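Local coordinates for protein peptide methionine sulfoxide reductase msrA/msrB (Neisseria gonorrhoeae, PDB 2H30) that forms the thioredoxin domain of PilB, which can use electrons from DsbD to reduce the downstream methionine sulfoxide reductases, probably by thiol-disulfide exchange, at residues V134-Q146 / L150-S164. The protein carries 2 engineered substitutions. Sequence-based numbering, arbitrary orientation.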
ATOM      1  N   VAL A 134       8.740  -9.241  -5.805  1.00 16.63           N
ATOM      2  CA  VAL A 134       7.394  -8.858  -6.235  1.00 16.30           C
ATOM      3  C   VAL A 134       6.701 -10.080  -6.816  1.00 15.23           C
ATOM      4  O   VAL A 134       7.183 -10.733  -7.762  1.00 15.19           O
ATOM      5  CB  VAL A 134       7.449  -7.791  -7.312  1.00 16.16           C
ATOM      6  CG1 VAL A 134       6.023  -7.403  -7.769  1.00 19.11           C
ATOM      7  CG2 VAL A 134       8.133  -6.533  -6.724  1.00 18.41           C
ATOM      8  N   GLN A 135       5.525 -10.420  -6.256  1.00 14.60           N
ATOM      9  CA  GLN A 135       4.766 -11.603  -6.684  1.00 14.70           C
ATOM     10  C   GLN A 135       3.522 -11.308  -7.506  1.00 15.01           C
ATOM     11  O   GLN A 135       3.123 -12.102  -8.357  1.00 17.92           O
ATOM     12  CB  GLN A 135       4.388 -12.458  -5.488  1.00 14.54           C
ATOM     13  CG  GLN A 135       5.668 -12.942  -4.815  1.00 18.36           C
ATOM     14  CD  GLN A 135       5.435 -13.795  -3.638  1.00 22.96           C
ATOM     15  OE1 GLN A 135       4.478 -13.617  -2.917  1.00 23.37           O
ATOM     16  NE2 GLN A 135       6.430 -14.649  -3.342  1.00 24.60           N
ATOM     17  N   ARG A 136       2.905 -10.153  -7.282  1.00 14.25           N
ATOM     18  CA  ARG A 136       1.678  -9.857  -7.982  1.00 14.11           C
ATOM     19  C   ARG A 136       1.462  -8.352  -7.930  1.00 12.98           C
ATOM     20  O   ARG A 136       1.766  -7.701  -6.913  1.00 14.59           O
ATOM     21  CB  ARG A 136       0.480 -10.520  -7.227  1.00 14.54           C
ATOM     22  CG  ARG A 136      -0.877 -10.426  -7.890  1.00 17.78           C
ATOM     23  CD  ARG A 136      -0.971 -11.486  -9.045  1.00 18.85           C
ATOM     24  NE  ARG A 136      -2.295 -11.490  -9.637  1.00 22.46           N
ATOM     25  CZ  ARG A 136      -3.225 -12.372  -9.288  1.00 20.83           C
ATOM     26  NH1 ARG A 136      -2.943 -13.295  -8.366  1.00 21.30           N
ATOM     27  NH2 ARG A 136      -4.400 -12.319  -9.891  1.00 28.09           N
ATOM     28  N   ILE A 137       0.977  -7.807  -9.039  1.00 13.82           N
ATOM     29  CA  ILE A 137       0.491  -6.398  -9.087  1.00 15.07           C
ATOM     30  C   ILE A 137      -0.915  -6.413  -9.665  1.00 13.42           C
ATOM     31  O   ILE A 137      -1.215  -7.075 -10.680  1.00 16.05           O
ATOM     32  CB  ILE A 137       1.378  -5.513 -10.007  1.00 15.27           C
ATOM     33  CG1 ILE A 137       2.798  -5.432  -9.425  1.00 17.32           C
ATOM     34  CG2 ILE A 137       0.799  -4.118 -10.097  1.00 16.94           C
ATOM     35  CD1 ILE A 137       3.855  -4.928 -10.421  1.00 19.00           C
ATOM     36  N   VAL A 138      -1.821  -5.734  -8.957  1.00 13.31           N
ATOM     37  CA  VAL A 138      -3.205  -5.656  -9.361  1.00 14.23           C
ATOM     38  C   VAL A 138      -3.550  -4.207  -9.608  1.00 13.88           C
ATOM     39  O   VAL A 138      -3.418  -3.370  -8.725  1.00 14.33           O
ATOM     40  CB  VAL A 138      -4.127  -6.244  -8.247  1.00 13.62           C
ATOM     41  CG1 VAL A 138      -5.603  -6.119  -8.658  1.00 17.44           C
ATOM     42  CG2 VAL A 138      -3.739  -7.732  -7.989  1.00 17.02           C
ATOM     43  N   LYS A 139      -4.062  -3.916 -10.828  1.00 13.94           N
ATOM     44  CA  LYS A 139      -4.550  -2.560 -11.124  1.00 15.24           C
ATOM     45  C   LYS A 139      -5.979  -2.441 -10.606  1.00 14.81           C
ATOM     46  O   LYS A 139      -6.812  -3.328 -10.862  1.00 16.79           O
ATOM     47  CB  LYS A 139      -4.601  -2.386 -12.646  1.00 18.11           C
ATOM     48  CG  LYS A 139      -5.052  -1.074 -13.152  1.00 26.00           C
ATOM     49  CD  LYS A 139      -4.841  -1.061 -14.705  1.00 32.92           C
ATOM     50  CE  LYS A 139      -3.333  -1.000 -15.041  1.00 33.80           C
ATOM     51  NZ  LYS A 139      -2.953  -1.108 -16.504  1.00 37.42           N
ATOM     52  N   GLY A 140      -6.231  -1.352  -9.890  1.00 15.46           N
ATOM     53  CA  GLY A 140      -7.582  -0.994  -9.412  1.00 13.58           C
ATOM     54  C   GLY A 140      -7.865  -1.561  -8.053  1.00 13.86           C
ATOM     55  O   GLY A 140      -6.959  -2.073  -7.395  1.00 15.53           O
ATOM     56  N   SER A 141      -9.116  -1.373  -7.652  1.00 14.27           N
ATOM     57  CA  SER A 141      -9.560  -1.764  -6.322  1.00 14.57           C
ATOM     58  C   SER A 141      -9.676  -3.253  -6.181  1.00 16.29           C
ATOM     59  O   SER A 141      -9.965  -3.969  -7.164  1.00 16.65           O
ATOM     60  CB  SER A 141     -10.938  -1.195  -6.029  1.00 17.56           C
ATOM     61  OG  SER A 141     -10.920   0.178  -6.112  1.00 22.27           O
ATOM     62  N   ILE A 142      -9.519  -3.716  -4.936  1.00 14.30           N
ATOM     63  CA  ILE A 142      -9.781  -5.106  -4.594  1.00 14.42           C
ATOM     64  C   ILE A 142     -10.695  -5.096  -3.371  1.00 14.78           C
ATOM     65  O   ILE A 142     -10.644  -4.145  -2.568  1.00 15.44           O
ATOM     66  CB  ILE A 142      -8.555  -5.984  -4.350  1.00 14.88           C
ATOM     67  CG1 ILE A 142      -7.734  -5.496  -3.148  1.00 12.64           C
ATOM     68  CG2 ILE A 142      -7.695  -6.069  -5.626  1.00 15.15           C
ATOM     69  CD1 ILE A 142      -6.500  -6.344  -2.828  1.00 15.78           C
ATOM     70  N   ASN A 143     -11.523  -6.142  -3.290  1.00 14.63           N
ATOM     71  CA  ASN A 143     -12.339  -6.306  -2.088  1.00 13.90           C
ATOM     72  C   ASN A 143     -11.657  -7.125  -0.996  1.00 13.66           C
ATOM     73  O   ASN A 143     -10.551  -7.652  -1.203  1.00 13.68           O
ATOM     74  CB  ASN A 143     -13.737  -6.850  -2.463  1.00 14.84           C
ATOM     75  CG  ASN A 143     -13.690  -8.193  -3.123  1.00 17.89           C
ATOM     76  OD1 ASN A 143     -12.926  -9.077  -2.753  1.00 17.04           O
ATOM     77  ND2 ASN A 143     -14.554  -8.375  -4.177  1.00 20.45           N
ATOM     78  N   GLU A 144     -12.310  -7.243   0.170  1.00 13.00           N
ATOM     79  CA  GLU A 144     -11.650  -7.925   1.340  1.00 11.91           C
ATOM     80  C   GLU A 144     -11.346  -9.403   1.095  1.00 14.61           C
ATOM     81  O   GLU A 144     -10.214  -9.875   1.392  1.00 14.05           O
ATOM     82  CB  GLU A 144     -12.467  -7.785   2.584  1.00 12.64           C
ATOM     83  CG  GLU A 144     -11.734  -8.290   3.745  1.00 13.80           C
ATOM     84  CD  GLU A 144     -12.530  -8.145   5.033  1.00 16.63           C
ATOM     85  OE1 GLU A 144     -12.030  -8.589   6.089  1.00 22.56           O
ATOM     86  OE2 GLU A 144     -13.618  -7.526   4.969  1.00 20.03           O
ATOM     87  N   ALA A 145     -12.217 -10.048   0.327  1.00 12.19           N
ATOM     88  CA  ALA A 145     -12.034 -11.452  -0.039  1.00 14.23           C
ATOM     89  C   ALA A 145     -10.892 -11.646  -0.990  1.00 12.66           C
ATOM     90  O   ALA A 145     -10.133 -12.591  -0.851  1.00 13.68           O
ATOM     91  CB  ALA A 145     -13.362 -12.019  -0.672  1.00 13.97           C
ATOM     92  N   GLN A 146     -10.784 -10.751  -1.993  1.00 13.76           N
ATOM     93  CA  GLN A 146      -9.637 -10.772  -2.924  1.00 13.32           C
ATOM     94  C   GLN A 146      -8.310 -10.489  -2.186  1.00 12.75           C
ATOM     95  O   GLN A 146      -7.304 -11.172  -2.421  1.00 13.20           O
ATOM     96  CB  GLN A 146      -9.836  -9.701  -3.989  1.00 13.29           C
ATOM     97  CG  GLN A 146     -10.910 -10.130  -5.013  1.00 14.50           C
ATOM     98  CD  GLN A 146     -11.272  -9.009  -5.933  1.00 18.17           C
ATOM     99  OE1 GLN A 146     -11.310  -7.822  -5.544  1.00 16.54           O
ATOM    100  NE2 GLN A 146     -11.627  -9.376  -7.198  1.00 18.60           N
ATOM    101  N   LEU A 150      -5.233 -13.100  -1.865  1.00 14.37           N
ATOM    102  CA  LEU A 150      -3.838 -12.790  -2.294  1.00 16.15           C
ATOM    103  C   LEU A 150      -2.798 -13.057  -1.209  1.00 16.81           C
ATOM    104  O   LEU A 150      -1.664 -13.491  -1.486  1.00 17.54           O
ATOM    105  CB  LEU A 150      -3.698 -11.309  -2.658  1.00 17.64           C
ATOM    106  CG  LEU A 150      -4.240 -10.822  -3.979  1.00 21.41           C
ATOM    107  CD1 LEU A 150      -3.874  -9.304  -4.028  1.00 23.74           C
ATOM    108  CD2 LEU A 150      -3.479 -11.547  -5.094  1.00 25.60           C
ATOM    109  N   ILE A 151      -3.121 -12.798   0.054  1.00 15.22           N
ATOM    110  CA  ILE A 151      -2.114 -12.985   1.124  1.00 17.81           C
ATOM    111  C   ILE A 151      -1.915 -14.466   1.391  1.00 20.89           C
ATOM    112  O   ILE A 151      -0.845 -14.857   1.879  1.00 21.14           O
ATOM    113  CB  ILE A 151      -2.360 -12.206   2.422  1.00 18.83           C
ATOM    114  CG1 ILE A 151      -3.614 -12.676   3.148  1.00 19.74           C
ATOM    115  CG2 ILE A 151      -2.457 -10.688   2.145  1.00 18.89           C
ATOM    116  CD1 ILE A 151      -3.733 -12.027   4.580  1.00 18.77           C
ATOM    117  N   ARG A 152      -2.926 -15.261   1.044  1.00 18.41           N
ATOM    118  CA  ARG A 152      -2.797 -16.707   1.132  1.00 20.19           C
ATOM    119  C   ARG A 152      -2.080 -17.279  -0.082  1.00 20.36           C
ATOM    120  O   ARG A 152      -1.229 -18.174   0.100  1.00 23.62           O
ATOM    121  CB  ARG A 152      -4.155 -17.384   1.294  1.00 19.88           C
ATOM    122  CG  ARG A 152      -4.021 -18.838   1.690  1.00 24.20           C
ATOM    123  CD  ARG A 152      -5.337 -19.539   1.560  1.00 23.97           C
ATOM    124  NE  ARG A 152      -5.685 -19.705   0.175  1.00 25.52           N
ATOM    125  CZ  ARG A 152      -6.695 -19.129  -0.454  1.00 25.44           C
ATOM    126  NH1 ARG A 152      -7.509 -18.309   0.178  1.00 23.56           N
ATOM    127  NH2 ARG A 152      -6.883 -19.366  -1.738  1.00 29.12           N
ATOM    128  N   ASN A 153      -2.405 -16.803  -1.278  1.00 20.21           N
ATOM    129  CA  ASN A 153      -1.799 -17.375  -2.513  1.00 21.28           C
ATOM    130  C   ASN A 153      -1.575 -16.231  -3.485  1.00 21.55           C
ATOM    131  O   ASN A 153      -2.543 -15.692  -4.015  1.00 19.58           O
ATOM    132  CB  ASN A 153      -2.753 -18.414  -3.124  1.00 22.29           C
ATOM    133  CG  ASN A 153      -2.297 -18.913  -4.513  1.00 27.93           C
ATOM    134  OD1 ASN A 153      -1.187 -18.673  -4.929  1.00 25.78           O
ATOM    135  ND2 ASN A 153      -3.202 -19.566  -5.244  1.00 33.42           N
ATOM    136  N   PRO A 154      -0.282 -15.836  -3.696  1.00 21.97           N
ATOM    137  CA  PRO A 154      -0.058 -14.687  -4.614  1.00 23.56           C
ATOM    138  C   PRO A 154      -0.608 -14.877  -6.038  1.00 22.35           C
ATOM    139  O   PRO A 154      -0.841 -13.880  -6.762  1.00 23.79           O
ATOM    140  CB  PRO A 154       1.480 -14.614  -4.691  1.00 23.11           C
ATOM    141  CG  PRO A 154       1.988 -15.959  -4.193  1.00 24.35           C
ATOM    142  CD  PRO A 154       0.964 -16.393  -3.140  1.00 23.81           C
ATOM    143  N   ASN A 155      -0.865 -16.142  -6.420  1.00 23.34           N
ATOM    144  CA  ASN A 155      -1.402 -16.453  -7.746  1.00 23.75           C
ATOM    145  C   ASN A 155      -2.895 -16.680  -7.762  1.00 23.49           C
ATOM    146  O   ASN A 155      -3.460 -17.119  -8.756  1.00 23.95           O
ATOM    147  CB  ASN A 155      -0.713 -17.690  -8.330  1.00 25.71           C
ATOM    148  CG  ASN A 155       0.766 -17.492  -8.452  1.00 27.33           C
ATOM    149  OD1 ASN A 155       1.205 -16.457  -8.970  1.00 29.25           O
ATOM    150  ND2 ASN A 155       1.526 -18.422  -7.934  1.00 30.74           N
ATOM    151  N   ALA A 156      -3.551 -16.282  -6.672  1.00 21.86           N
ATOM    152  CA  ALA A 156      -5.006 -16.374  -6.624  1.00 21.55           C
ATOM    153  C   ALA A 156      -5.723 -15.795  -7.811  1.00 20.63           C
ATOM    154  O   ALA A 156      -5.430 -14.674  -8.269  1.00 21.25           O
ATOM    155  CB  ALA A 156      -5.537 -15.685  -5.340  1.00 21.17           C
ATOM    156  N   ASP A 157      -6.799 -16.476  -8.244  1.00 20.62           N
ATOM    157  CA  ASP A 157      -7.645 -15.974  -9.252  1.00 21.79           C
ATOM    158  C   ASP A 157      -8.631 -14.935  -8.704  1.00 21.59           C
ATOM    159  O   ASP A 157      -9.674 -15.290  -8.129  1.00 22.59           O
ATOM    160  CB  ASP A 157      -8.449 -17.131  -9.892  1.00 22.86           C
ATOM    161  CG  ASP A 157      -9.441 -16.651 -10.927  1.00 28.78           C
ATOM    162  OD1 ASP A 157      -9.659 -15.408 -11.128  1.00 29.16           O
ATOM    163  OD2 ASP A 157     -10.054 -17.553 -11.564  1.00 32.04           O
ATOM    164  N   LEU A 158      -8.306 -13.661  -8.821  1.00 20.74           N
ATOM    165  CA  LEU A 158      -9.180 -12.653  -8.276  1.00 20.49           C
ATOM    166  C   LEU A 158     -10.452 -12.371  -9.058  1.00 20.56           C
ATOM    167  O   LEU A 158     -11.447 -11.900  -8.527  1.00 20.88           O
ATOM    168  CB  LEU A 158      -8.362 -11.363  -8.060  1.00 20.74           C
ATOM    169  CG  LEU A 158      -7.098 -11.556  -7.254  1.00 20.54           C
ATOM    170  CD1 LEU A 158      -6.454 -10.167  -7.102  1.00 24.99           C
ATOM    171  CD2 LEU A 158      -7.328 -12.150  -5.887  1.00 18.75           C
ATOM    172  N   GLY A 159     -10.424 -12.581 -10.372  1.00 21.71           N
ATOM    173  CA  GLY A 159     -11.596 -12.382 -11.203  1.00 21.49           C
ATOM    174  C   GLY A 159     -12.789 -13.227 -10.819  1.00 20.72           C
ATOM    175  O   GLY A 159     -13.893 -12.791 -10.988  1.00 22.19           O
ATOM    176  N   SER A 160     -12.557 -14.417 -10.252  1.00 20.29           N
ATOM    177  CA  SER A 160     -13.663 -15.272  -9.874  1.00 20.85           C
ATOM    178  C   SER A 160     -14.471 -14.700  -8.717  1.00 20.07           C
ATOM    179  O   SER A 160     -15.590 -15.122  -8.488  1.00 20.99           O
ATOM    180  CB  SER A 160     -13.157 -16.679  -9.615  1.00 21.11           C
ATOM    181  OG  SER A 160     -12.552 -17.101 -10.842  1.00 27.00           O
ATOM    182  N   LEU A 161     -13.889 -13.704  -8.006  1.00 18.92           N
ATOM    183  CA  LEU A 161     -14.545 -12.959  -6.916  1.00 19.08           C
ATOM    184  C   LEU A 161     -14.948 -11.491  -7.265  1.00 20.95           C
ATOM    185  O   LEU A 161     -15.397 -10.727  -6.385  1.00 20.72           O
ATOM    186  CB  LEU A 161     -13.542 -12.865  -5.724  1.00 17.47           C
ATOM    187  CG  LEU A 161     -13.241 -14.166  -5.051  1.00 17.18           C
ATOM    188  CD1 LEU A 161     -12.018 -14.012  -4.163  1.00 18.95           C
ATOM    189  CD2 LEU A 161     -14.437 -14.608  -4.190  1.00 18.05           C
ATOM    190  N   LYS A 162     -14.789 -11.121  -8.537  1.00 22.99           N
ATOM    191  CA  LYS A 162     -15.069  -9.735  -8.980  1.00 25.76           C
ATOM    192  C   LYS A 162     -16.486  -9.282  -8.656  1.00 26.62           C
ATOM    193  O   LYS A 162     -16.699  -8.122  -8.249  1.00 27.26           O
ATOM    194  CB  LYS A 162     -14.754  -9.567 -10.478  1.00 26.47           C
ATOM    195  CG  LYS A 162     -14.661  -8.091 -10.911  1.00 33.71           C
ATOM    196  CD  LYS A 162     -14.869  -7.973 -12.446  1.00 36.11           C
ATOM    197  CE  LYS A 162     -14.637  -6.538 -12.958  1.00 37.11           C
ATOM    198  NZ  LYS A 162     -14.540  -6.585 -14.458  1.00 42.05           N
ATOM    199  N   HIS A 163     -17.440 -10.215  -8.775  1.00 27.16           N
ATOM    200  CA  HIS A 163     -18.878  -9.904  -8.586  1.00 28.83           C
ATOM    201  C   HIS A 163     -19.420 -10.371  -7.257  1.00 29.65           C
ATOM    202  O   HIS A 163     -20.641 -10.514  -7.095  1.00 31.09           O
ATOM    203  CB  HIS A 163     -19.700 -10.545  -9.699  1.00 30.20           C
ATOM    204  CG  HIS A 163     -19.302 -10.082 -11.054  1.00 32.69           C
ATOM    205  ND1 HIS A 163     -19.468  -8.775 -11.465  1.00 36.80           N
ATOM    206  CD2 HIS A 163     -18.698 -10.730 -12.076  1.00 36.81           C
ATOM    207  CE1 HIS A 163     -18.994  -8.646 -12.690  1.00 37.83           C
ATOM    208  NE2 HIS A 163     -18.519  -9.816 -13.082  1.00 36.52           N
ATOM    209  N   SER A 164     -18.535 -10.621  -6.299  1.00 28.42           N
ATOM    210  CA  SER A 164     -19.015 -11.064  -4.981  1.00 30.09           C
ATOM    211  C   SER A 164     -19.610  -9.897  -4.182  1.00 30.73           C
ATOM    212  O   SER A 164     -19.294  -8.710  -4.444  1.00 32.25           O
ATOM    213  CB  SER A 164     -17.936 -11.800  -4.198  1.00 30.29           C
ATOM    214  OG  SER A 164     -16.825 -10.999  -3.947  1.00 28.55           O
ATOM    215  OXT SER A 164     -20.409 -10.110  -3.259  1.00 30.74           O
TER
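Over one face of the Arg136 guanidinium lies Leu158 CD1, while the carbonyl oxygens of Pro154 and Ala156 meet its edge almost exactly in plane. NH1 donates to both, at 2.7 Å to Pro154 O and 2.8 Å to Ala156 O; NH2 adds a more bent bond to Ala156 O (3.0 Å, 139°), so both terminal nitrogens hold the same oxygen. Three bonds thus fix the rotation of the guanidinium and tie strand 134-139 to the type I turn Asn153-Ala156. Arg136 gets there with CG anti to the backbone N (chi1 -174°) and a bend at chi2, its stem crossing the Leu150 side chain at about a right angle, near CD2. Next to it the Pro154 ring lies slantwise across the Gln135 side chain, Pro154 CB 3.6 Å from Gln135 OE1.

The second flat group is the Gln146 amide, which works at both ends: NE2 donates in its own plane to Leu158 O (2.9 Å), from above that carbonyl's plane, and OE1 takes Asn143 N on a lone pair. Gln146 N returns a bond to Asn143 OD1, completing a capping box. Asn143 ND2 reaches Leu161 O weakly (3.3 Å).

Leu158 CD1 also touches Val138 CG2 (3.8 Å). The C-terminal tail folds back over helix 144-152, Ala156 resting on Ala149, and borders edge strand 134-139 of the thioredoxin-fold sheet, with Pro154 reaching Leu127 on adjacent strand 124-128.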